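Local coordinates for protein basic helix-loop-helix, putative, expressed (Oryza sativa subsp. japonica, PDB 5LW0) that binds ADP-ribose in its macrodomain and probably serves ADP-ribosylation signalling connected with the repair of DNA interstrand crosslinks, at residues 92-96 and 97-101; 84-87 and 88-92; 57-60 and 61-65; 146-149 and 150-154. All blocks are in the same frame, centred on the assembly; numbering follows the deposited sequence.

Interaction 1: 92-96 and 97-101; sequences EKAAK and KNINS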
loop_
_atom_site.group_PDB
_atom_site.type_symbol
_atom_site.label_atom_id
_atom_site.label_comp_id
_atom_site.label_asym_id
_atom_site.label_seq_id
_atom_site.Cartn_x
_atom_site.Cartn_y
_atom_site.Cartn_z
ATOM N N GLU A 92 -0.022 -14.816 10.886
ATOM C CA GLU A 92 0.696 -16.007 11.374
ATOM C C GLU A 92 2.199 -15.752 11.375
ATOM O O GLU A 92 2.890 -15.975 12.373
ATOM C CB GLU A 92 0.458 -17.180 10.434
ATOM C CG GLU A 92 -0.814 -17.928 10.596
ATOM C CD GLU A 92 -0.979 -19.017 9.530
ATOM O OE1 GLU A 92 -0.073 -19.171 8.676
ATOM O OE2 GLU A 92 -2.011 -19.716 9.550
ATOM N N LYS A 93 2.665 -15.158 10.292
ATOM C CA LYS A 93 4.072 -14.889 10.127
ATOM C C LYS A 93 4.560 -13.742 10.992
ATOM O O LYS A 93 5.682 -13.798 11.514
ATOM C CB LYS A 93 4.407 -14.677 8.670
ATOM C CG LYS A 93 4.117 -15.953 7.859
ATOM C CD LYS A 93 4.247 -15.764 6.384
ATOM C CE LYS A 93 3.963 -17.122 5.710
ATOM N NZ LYS A 93 4.163 -17.103 4.258
ATOM N N ALA A 94 3.730 -12.692 11.175
ATOM C CA ALA A 94 4.124 -11.632 12.015
ATOM C C ALA A 94 4.275 -12.077 13.464
ATOM O O ALA A 94 5.167 -11.630 14.154
ATOM C CB ALA A 94 3.130 -10.495 11.925
ATOM N N ALA A 95 3.383 -12.950 13.906
ATOM C CA ALA A 95 3.480 -13.526 15.250
ATOM C C ALA A 95 4.776 -14.386 15.414
ATOM O O ALA A 95 5.477 -14.241 16.385
ATOM C CB ALA A 95 2.256 -14.337 15.565
ATOM N N LYS A 96 5.081 -15.210 14.438
ATOM C CA LYS A 96 6.327 -16.001 14.466
ATOM C C LYS A 96 7.548 -15.127 14.543
ATOM O O LYS A 96 8.493 -15.443 15.251
ATOM C CB LYS A 96 6.422 -16.899 13.242
ATOM C CG LYS A 96 5.476 -18.079 13.289
ATOM C CD LYS A 96 5.888 -19.169 12.280
ATOM C CE LYS A 96 4.754 -19.481 11.291
ATOM N NZ LYS A 96 3.690 -20.342 11.884
ATOM N N LYS A 97 7.544 -14.025 13.798
ATOM C CA LYS A 97 8.682 -13.108 13.733
ATOM C C LYS A 97 8.708 -12.109 14.855
ATOM O O LYS A 97 9.607 -11.257 14.926
ATOM C CB LYS A 97 8.663 -12.347 12.411
ATOM C CG LYS A 97 9.253 -13.082 11.236
ATOM C CD LYS A 97 9.996 -12.111 10.293
ATOM C CE LYS A 97 11.346 -11.660 10.838
ATOM N NZ LYS A 97 12.104 -10.919 9.795
ATOM N N ASN A 98 7.722 -12.165 15.718
ATOM C CA ASN A 98 7.623 -11.278 16.808
ATOM C C ASN A 98 7.675 -9.834 16.427
ATOM O O ASN A 98 8.300 -9.036 17.089
ATOM C CB ASN A 98 8.714 -11.581 17.817
ATOM C CG ASN A 98 8.168 -12.204 19.012
ATOM O OD1 ASN A 98 8.156 -13.436 19.126
ATOM N ND2 ASN A 98 7.549 -11.399 19.850
ATOM N N ILE A 99 6.991 -9.480 15.357
ATOM C CA ILE A 99 6.846 -8.075 15.026
ATOM C C ILE A 99 6.076 -7.312 16.119
ATOM O O ILE A 99 5.074 -7.796 16.645
ATOM C CB ILE A 99 6.148 -7.942 13.671
ATOM C CG1 ILE A 99 7.121 -8.441 12.586
ATOM C CG2 ILE A 99 5.763 -6.499 13.420
ATOM C CD1 ILE A 99 6.605 -8.359 11.224
ATOM N N ASN A 100 6.560 -6.112 16.454
ATOM C CA ASN A 100 5.901 -5.284 17.450
ATOM C C ASN A 100 4.468 -4.936 17.046
ATOM O O ASN A 100 4.266 -4.177 16.141
ATOM C CB ASN A 100 6.686 -4.014 17.662
ATOM C CG ASN A 100 6.136 -3.152 18.792
ATOM O OD1 ASN A 100 4.903 -3.061 19.020
ATOM N ND2 ASN A 100 7.047 -2.480 19.512
ATOM N N SER A 101 3.488 -5.479 17.771
ATOM C CA SER A 101 2.100 -5.385 17.364
ATOM C C SER A 101 1.423 -4.040 17.675
ATOM O O SER A 101 0.307 -3.812 17.241
ATOM C CB SER A 101 1.331 -6.504 18.065
ATOM O OG SER A 101 1.617 -6.397 19.470
#
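Residues 92-96 form the last turn of helix 85-96 and pass directly into 97-101, with the exit bracketed by three backbone bonds: Lys97 N to Lys93 O (3.0 Å), still helical, then Ile99 N to Ala94 O (3.1 Å) and Asn98 N to Ala95 O (3.1 Å). The two latter bonds differ in approach. Ile99 N reaches its acceptor at a C=O...N angle of 157°, whereas Asn98 N sits well above the carbonyl plane of Ala95 rather than on a lone pair. The change of direction is made at Asn98, whose phi is positive (54°), and it brings Ile99 back against the helix. There the CD1 tip of Ile99 meets the methyl of Ala94, CD1 to CB 4.1 Å; Ile99 CG1 lies beside its own backbone N (chi1 -69°), and with the chain extended beyond it CD1 is carried to Ala94. Lys97 lays its CB over Lys93 O at 3.4 Å, and its bent chain then leads away to a salt bridge with Asp61 of helix 52-69, much as Lys93 pairs with Asp57. Val60 of that helix touches the side chains of Lys93, Lys97 and Ile99. A six-to-one bond around a five-to-two bond with a residue of positive phi makes this a Schellman motif, the C-terminal cap of a macrodomain helix, and the Ala94-Ile99 contact is the apolar pair that often goes with it.

Interaction 2: 84-87 and 88-92; sequences SRIL and SLVKE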
loop_
_atom_site.group_PDB
_atom_site.type_symbol
_atom_site.label_atom_id
_atom_site.label_comp_id
_atom_site.label_asym_id
_atom_site.label_seq_id
_atom_site.Cartn_x
_atom_site.Cartn_y
_atom_site.Cartn_z
ATOM N N SER A 84 -9.895 -12.883 4.132
ATOM C CA SER A 84 -8.628 -12.662 3.397
ATOM C C SER A 84 -7.535 -13.638 3.762
ATOM O O SER A 84 -7.064 -13.694 4.889
ATOM C CB SER A 84 -8.096 -11.272 3.678
ATOM O OG SER A 84 -6.856 -11.148 3.089
ATOM N N ARG A 85 -7.054 -14.360 2.752
ATOM C CA ARG A 85 -5.995 -15.246 2.928
ATOM C C ARG A 85 -4.675 -14.530 3.194
ATOM O O ARG A 85 -3.871 -14.967 4.015
ATOM C CB ARG A 85 -5.871 -16.165 1.697
ATOM C CG ARG A 85 -4.782 -17.176 1.873
ATOM C CD ARG A 85 -5.079 -18.534 1.225
ATOM N NE ARG A 85 -4.040 -19.486 1.642
ATOM C CZ ARG A 85 -2.923 -19.742 0.951
ATOM N NH1 ARG A 85 -2.711 -19.182 -0.243
ATOM N NH2 ARG A 85 -2.023 -20.589 1.446
ATOM N N ILE A 86 -4.448 -13.404 2.524
ATOM C CA ILE A 86 -3.202 -12.687 2.764
ATOM C C ILE A 86 -3.166 -12.120 4.198
ATOM O O ILE A 86 -2.134 -12.206 4.876
ATOM C CB ILE A 86 -2.935 -11.570 1.692
ATOM C CG1 ILE A 86 -1.520 -11.065 1.808
ATOM C CG2 ILE A 86 -3.938 -10.411 1.816
ATOM C CD1 ILE A 86 -0.465 -12.063 1.416
ATOM N N LEU A 87 -4.288 -11.658 4.722
ATOM C CA LEU A 87 -4.265 -11.198 6.127
ATOM C C LEU A 87 -3.974 -12.351 7.099
ATOM O O LEU A 87 -3.195 -12.212 8.040
ATOM C CB LEU A 87 -5.554 -10.463 6.528
ATOM C CG LEU A 87 -5.904 -9.197 5.788
ATOM C CD1 LEU A 87 -7.105 -8.527 6.442
ATOM C CD2 LEU A 87 -4.733 -8.245 5.721
ATOM N N SER A 88 -4.553 -13.511 6.841
ATOM C CA SER A 88 -4.361 -14.673 7.710
ATOM C C SER A 88 -2.889 -15.154 7.730
ATOM O O SER A 88 -2.311 -15.398 8.797
ATOM C CB SER A 88 -5.280 -15.833 7.256
ATOM O OG SER A 88 -5.140 -16.937 8.124
ATOM N N LEU A 89 -2.255 -15.168 6.534
ATOM C CA LEU A 89 -0.875 -15.532 6.415
ATOM C C LEU A 89 0.021 -14.549 7.064
ATOM O O LEU A 89 0.977 -14.897 7.762
ATOM C CB LEU A 89 -0.486 -15.697 4.948
ATOM C CG LEU A 89 -1.083 -16.925 4.196
ATOM C CD1 LEU A 89 -0.958 -16.793 2.710
ATOM C CD2 LEU A 89 -0.430 -18.178 4.675
ATOM N N VAL A 90 -0.238 -13.260 6.829
ATOM C CA VAL A 90 0.605 -12.259 7.426
ATOM C C VAL A 90 0.501 -12.278 8.929
ATOM O O VAL A 90 1.519 -12.154 9.631
ATOM C CB VAL A 90 0.319 -10.884 6.820
ATOM C CG1 VAL A 90 0.926 -9.781 7.635
ATOM C CG2 VAL A 90 0.832 -10.835 5.392
ATOM N N LYS A 91 -0.699 -12.441 9.456
ATOM C CA LYS A 91 -0.856 -12.523 10.957
ATOM C C LYS A 91 0.019 -13.654 11.529
ATOM O O LYS A 91 0.678 -13.475 12.528
ATOM C CB LYS A 91 -2.322 -12.748 11.332
ATOM C CG LYS A 91 -3.137 -11.518 11.230
ATOM C CD LYS A 91 -4.449 -11.710 11.977
ATOM C CE LYS A 91 -5.576 -11.727 11.074
ATOM N NZ LYS A 91 -6.858 -11.994 11.825
ATOM N N GLU A 92 -0.022 -14.816 10.886
ATOM C CA GLU A 92 0.696 -16.007 11.374
ATOM C C GLU A 92 2.199 -15.752 11.375
ATOM O O GLU A 92 2.890 -15.975 12.373
ATOM C CB GLU A 92 0.458 -17.180 10.434
ATOM C CG GLU A 92 -0.814 -17.928 10.596
ATOM C CD GLU A 92 -0.979 -19.017 9.530
ATOM O OE1 GLU A 92 -0.073 -19.171 8.676
ATOM O OE2 GLU A 92 -2.011 -19.716 9.550
#
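Four successive i to i+4 backbone bonds join 84-87 to 88-92, and the series tightens from Ser88 N to Ser84 O, at 3.2 Å, toward its last member. That last bond, Lys91 N to Leu87 O, measures 2.9 Å. This is the N-terminal part of the helix in the beta-alpha-beta crossover from strand 74-79 to strand 104-108. Ser84 is the N-cap: its OG accepts from Leu87 N at 3.1 Å, nearly straight at 169°, and is also bonded to Asp79. On the inner face Ile86 CG1 approaches Val90 CG2 at 4.3 Å. Val90 CG2 stands beside its own backbone N (chi1 of CG1 166°) and therefore lies over Ile86 O, 3.3 Å away. Leu87 and Val90 continue this apolar face onto both flanking strands, and the Ile86 side chain comes within about 4 Å of the bound ADP-ribose. Lys91, by contrast, keeps only its aliphatic part on the preceding turn, with CG 3.3 Å from Leu87 O. On the exposed side, Arg85 bends at chi2 so that its guanidinium turns one face to Leu89, whose CD1 methyl lies over the centre of the group, 4.0 Å from Arg85 CZ.

Interaction 3: 57-60 and 61-65; sequences DIIV and DAVAD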
loop_
_atom_site.group_PDB
_atom_site.type_symbol
_atom_site.label_atom_id
_atom_site.label_comp_id
_atom_site.label_asym_id
_atom_site.label_seq_id
_atom_site.Cartn_x
_atom_site.Cartn_y
_atom_site.Cartn_z
ATOM N N ASP A 57 5.543 -13.646 3.186
ATOM C CA ASP A 57 6.863 -13.657 3.709
ATOM C C ASP A 57 7.527 -12.301 3.454
ATOM O O ASP A 57 8.275 -11.765 4.313
ATOM C CB ASP A 57 7.759 -14.701 2.962
ATOM C CG ASP A 57 7.430 -16.163 3.291
ATOM O OD1 ASP A 57 6.809 -16.455 4.298
ATOM O OD2 ASP A 57 7.945 -17.039 2.526
ATOM N N ILE A 58 7.361 -11.801 2.236
ATOM C CA ILE A 58 8.006 -10.544 1.836
ATOM C C ILE A 58 7.452 -9.334 2.630
ATOM O O ILE A 58 8.225 -8.498 3.099
ATOM C CB ILE A 58 7.889 -10.338 0.327
ATOM C CG1 ILE A 58 8.791 -11.359 -0.357
ATOM C CG2 ILE A 58 8.280 -8.920 -0.107
ATOM C CD1 ILE A 58 8.592 -11.444 -1.831
ATOM N N ILE A 59 6.130 -9.309 2.815
ATOM C CA ILE A 59 5.498 -8.227 3.616
ATOM C C ILE A 59 6.125 -8.179 5.009
ATOM O O ILE A 59 6.555 -7.122 5.506
ATOM C CB ILE A 59 3.952 -8.421 3.746
ATOM C CG1 ILE A 59 3.246 -8.134 2.418
ATOM C CG2 ILE A 59 3.381 -7.446 4.782
ATOM C CD1 ILE A 59 1.852 -8.681 2.306
ATOM N N VAL A 60 6.151 -9.311 5.675
ATOM C CA VAL A 60 6.618 -9.363 7.043
ATOM C C VAL A 60 8.099 -9.043 7.166
ATOM O O VAL A 60 8.533 -8.325 8.069
ATOM C CB VAL A 60 6.249 -10.708 7.709
ATOM C CG1 VAL A 60 6.964 -10.902 8.978
ATOM C CG2 VAL A 60 4.730 -10.824 7.906
ATOM N N ASP A 61 8.899 -9.500 6.219
ATOM C CA ASP A 61 10.314 -9.098 6.210
ATOM C C ASP A 61 10.525 -7.629 5.949
ATOM O O ASP A 61 11.358 -7.006 6.588
ATOM C CB ASP A 61 11.092 -9.936 5.223
ATOM C CG ASP A 61 11.320 -11.392 5.737
ATOM O OD1 ASP A 61 11.152 -11.681 6.971
ATOM O OD2 ASP A 61 11.606 -12.259 4.919
ATOM N N ALA A 62 9.766 -7.047 5.012
ATOM C CA ALA A 62 9.907 -5.603 4.694
ATOM C C ALA A 62 9.451 -4.733 5.882
ATOM O O ALA A 62 10.045 -3.706 6.188
ATOM C CB ALA A 62 9.079 -5.234 3.455
ATOM N N VAL A 63 8.389 -5.170 6.525
ATOM C CA VAL A 63 7.868 -4.459 7.716
ATOM C C VAL A 63 8.885 -4.533 8.858
ATOM O O VAL A 63 9.218 -3.522 9.472
ATOM C CB VAL A 63 6.511 -5.056 8.145
ATOM C CG1 VAL A 63 6.165 -4.616 9.540
ATOM C CG2 VAL A 63 5.432 -4.655 7.135
ATOM N N ALA A 64 9.403 -5.723 9.110
ATOM C CA ALA A 64 10.401 -5.880 10.183
ATOM C C ALA A 64 11.606 -4.978 9.904
ATOM O O ALA A 64 12.080 -4.263 10.817
ATOM C CB ALA A 64 10.837 -7.311 10.284
ATOM N N ASP A 65 12.072 -4.973 8.649
ATOM C CA ASP A 65 13.235 -4.163 8.263
ATOM C C ASP A 65 12.995 -2.662 8.492
ATOM O O ASP A 65 13.846 -1.996 9.065
ATOM C CB ASP A 65 13.643 -4.432 6.831
ATOM C CG ASP A 65 14.334 -5.836 6.635
ATOM O OD1 ASP A 65 14.665 -6.489 7.640
ATOM O OD2 ASP A 65 14.489 -6.271 5.456
HETATM O O HOH W 1 9.171 -13.554 6.410
#
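Ile59 and Val63, one turn apart in helix 52-69, mark the tightly packed side of this contact. Their side chains run alongside each other and point the same way, CG2 to CG2 at 4.2 Å. Val63 CG2 is set beside its own backbone N and reaches back to Ile59 O at 3.2 Å, over the same carbonyl that takes the bond from Val63 N (2.9 Å). That bond and the one from Ala62 N to Ile58 O lie almost in line with their carbonyls, each at 160°. The surroundings are apolar too: Ile59 and Ala62 rest on Tyr219 of helix 208-230, and Ile59 and Val60 on Val90 of helix 85-96.

The polar side is looser and wetter. With CG beside its backbone N (chi1 -73°), Asp61 turns its carboxylate back along the helix toward the carbonyl of Asp57. Asp61 OD2 and Asp57 O are both acceptors and cannot bond at their 3.4 Å separation; instead a water donates to Asp57 O (2.9 Å) and, weakly, to Asp61 OD1 (2.8 Å). The like-charged carboxylates stay apart, Asp57 OD1 to Asp61 OD2 being 6.4 Å, and each has its own cation, Lys93 for Asp57 and Lys97 for Asp61. Replacing Asp61 by an alanine is likely to leave Lys97 without its carboxylate mate and the water at Asp57 O with one partner fewer. Acids spaced four residues apart thus match lysines spaced alike at the end of the neighbouring helix 85-96 and just beyond it, which probably offsets the mutual repulsion of the two carboxylates and adds electrostatic pairing to the apolar seam between the helices.

Interaction 4: 146-149 and 150-154; sequences NAAG and EDLQR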
loop_
_atom_site.group_PDB
_atom_site.type_symbol
_atom_site.label_atom_id
_atom_site.label_comp_id
_atom_site.label_asym_id
_atom_site.label_seq_id
_atom_site.Cartn_x
_atom_site.Cartn_y
_atom_site.Cartn_z
ATOM N N ASN A 146 -11.739 6.518 -7.462
ATOM C CA ASN A 146 -13.201 6.812 -7.327
ATOM C C ASN A 146 -13.499 7.565 -6.089
ATOM O O ASN A 146 -14.221 8.527 -6.116
ATOM C CB ASN A 146 -14.008 5.554 -7.396
ATOM C CG ASN A 146 -14.117 5.022 -8.805
ATOM O OD1 ASN A 146 -13.863 5.742 -9.766
ATOM N ND2 ASN A 146 -14.498 3.765 -8.936
ATOM N N ALA A 147 -12.809 7.227 -4.990
ATOM C CA ALA A 147 -13.049 7.921 -3.745
ATOM C C ALA A 147 -12.421 9.278 -3.717
ATOM O O ALA A 147 -12.968 10.210 -3.167
ATOM C CB ALA A 147 -12.557 7.094 -2.567
ATOM N N ALA A 148 -11.226 9.404 -4.304
ATOM C CA ALA A 148 -10.480 10.626 -4.253
ATOM C C ALA A 148 -10.982 11.679 -5.279
ATOM O O ALA A 148 -10.874 12.885 -5.039
ATOM C CB ALA A 148 -9.011 10.347 -4.518
ATOM N N GLY A 149 -11.449 11.186 -6.402
ATOM C CA GLY A 149 -11.924 12.024 -7.501
ATOM C C GLY A 149 -10.808 12.624 -8.317
ATOM O O GLY A 149 -9.629 12.267 -8.173
ATOM N N GLU A 150 -11.185 13.489 -9.251
ATOM C CA GLU A 150 -10.242 13.993 -10.225
ATOM C C GLU A 150 -9.048 14.742 -9.574
ATOM O O GLU A 150 -8.026 14.846 -10.178
ATOM C CB GLU A 150 -10.991 14.896 -11.268
ATOM C CG GLU A 150 -10.082 15.789 -12.119
ATOM C CD GLU A 150 -9.148 15.002 -13.063
ATOM O OE1 GLU A 150 -9.469 13.838 -13.408
ATOM O OE2 GLU A 150 -8.083 15.568 -13.458
ATOM N N ASP A 151 -9.194 15.266 -8.353
ATOM C CA ASP A 151 -8.067 15.905 -7.626
ATOM C C ASP A 151 -6.822 14.994 -7.612
ATOM O O ASP A 151 -5.706 15.468 -7.686
ATOM C CB ASP A 151 -8.420 16.252 -6.157
ATOM C CG ASP A 151 -9.394 17.454 -6.035
ATOM O OD1 ASP A 151 -9.419 18.296 -6.956
ATOM O OD2 ASP A 151 -10.134 17.539 -5.025
ATOM N N LEU A 152 -7.032 13.691 -7.452
ATOM C CA LEU A 152 -5.878 12.775 -7.357
ATOM C C LEU A 152 -5.184 12.638 -8.691
ATOM O O LEU A 152 -3.944 12.640 -8.760
ATOM C CB LEU A 152 -6.311 11.416 -6.828
ATOM C CG LEU A 152 -5.161 10.407 -6.782
ATOM C CD1 LEU A 152 -4.068 10.935 -5.888
ATOM C CD2 LEU A 152 -5.709 9.063 -6.298
ATOM N N GLN A 153 -5.949 12.612 -9.787
ATOM C CA GLN A 153 -5.314 12.534 -11.127
ATOM C C GLN A 153 -4.509 13.851 -11.417
ATOM O O GLN A 153 -3.360 13.796 -11.861
ATOM C CB GLN A 153 -6.336 12.186 -12.223
ATOM C CG GLN A 153 -5.663 11.952 -13.552
ATOM C CD GLN A 153 -6.551 11.264 -14.582
ATOM O OE1 GLN A 153 -7.777 11.400 -14.561
ATOM N NE2 GLN A 153 -5.930 10.477 -15.445
ATOM N N ARG A 154 -5.080 15.020 -11.077
ATOM C CA ARG A 154 -4.349 16.288 -11.205
ATOM C C ARG A 154 -3.054 16.314 -10.391
ATOM O O ARG A 154 -1.994 16.653 -10.901
ATOM C CB ARG A 154 -5.250 17.468 -10.815
ATOM C CG ARG A 154 -4.658 18.828 -11.097
ATOM C CD ARG A 154 -5.637 19.951 -10.724
ATOM N NE ARG A 154 -5.749 20.147 -9.274
ATOM C CZ ARG A 154 -6.794 19.765 -8.523
ATOM N NH1 ARG A 154 -6.778 20.001 -7.225
ATOM N NH2 ARG A 154 -7.858 19.137 -9.061
HETATM O O HOH W 2 -11.601 15.276 -6.464
#
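Apolar packing first: Ala148 and Leu152 face each other across the bend, CB to CB at 3.7 Å, and Leu152 CD2 also comes to Ala148 CB at 4.0 Å. The leucine directs CG away from its backbone N (chi1 177°), which sends the branched end back toward helix 139-148, where Ile144 and Tyr145 receive it.

Direct backbone bonding across the junction is confined to Leu152 N to Gly149 O, 3.0 Å, with the donor 37° out of the carbonyl plane. The arrangement is a break between two consecutive helices of the macrodomain, 139-148 leading into 150-159 with little more than Gly149 between them. Gly149 makes the break at phi 78°; a side chain would suit it poorly, since a CB there would crowd Glu150 N.

Water supplies a second bridge, donating to Ala148 O (2.9 Å) and accepting from Asp151 N (3.1 Å), so the last carbonyl of one helix is joined to an early N-H of the next. Ser177 bonds to the same carbonyl.

Charge pairing lies within the second helix. Arg154 NH2 donates to the anti lone pair of Asp151 OD1 at 2.8 Å, with that oxygen at the guanidinium edge and nearly in its plane, while NH1 adds a weak bond. Asp151 OD2 turns to Thr176.

From the N terminus, interaction 3 comes first, midway along helix 52-69; interaction 2 opens helix 85-96 and interaction 1 ends it, the two sharing Glu92. Interaction 4 follows much later. Each joins adjoining segments, so none closes more than a local turn; they run in series, with neither nesting nor crossing. In space interaction 3 touches both others: Val90 CG2 meets Ile59 CD1 at 3.9 Å, and Lys93 NZ reaches Asp57 OD1 at 2.7 Å. Together these three tie neighbouring helices of successive beta-alpha-beta units. Interaction 4 stands apart, its centre 30 Å or more from the rest, on the other side of the chain's centre.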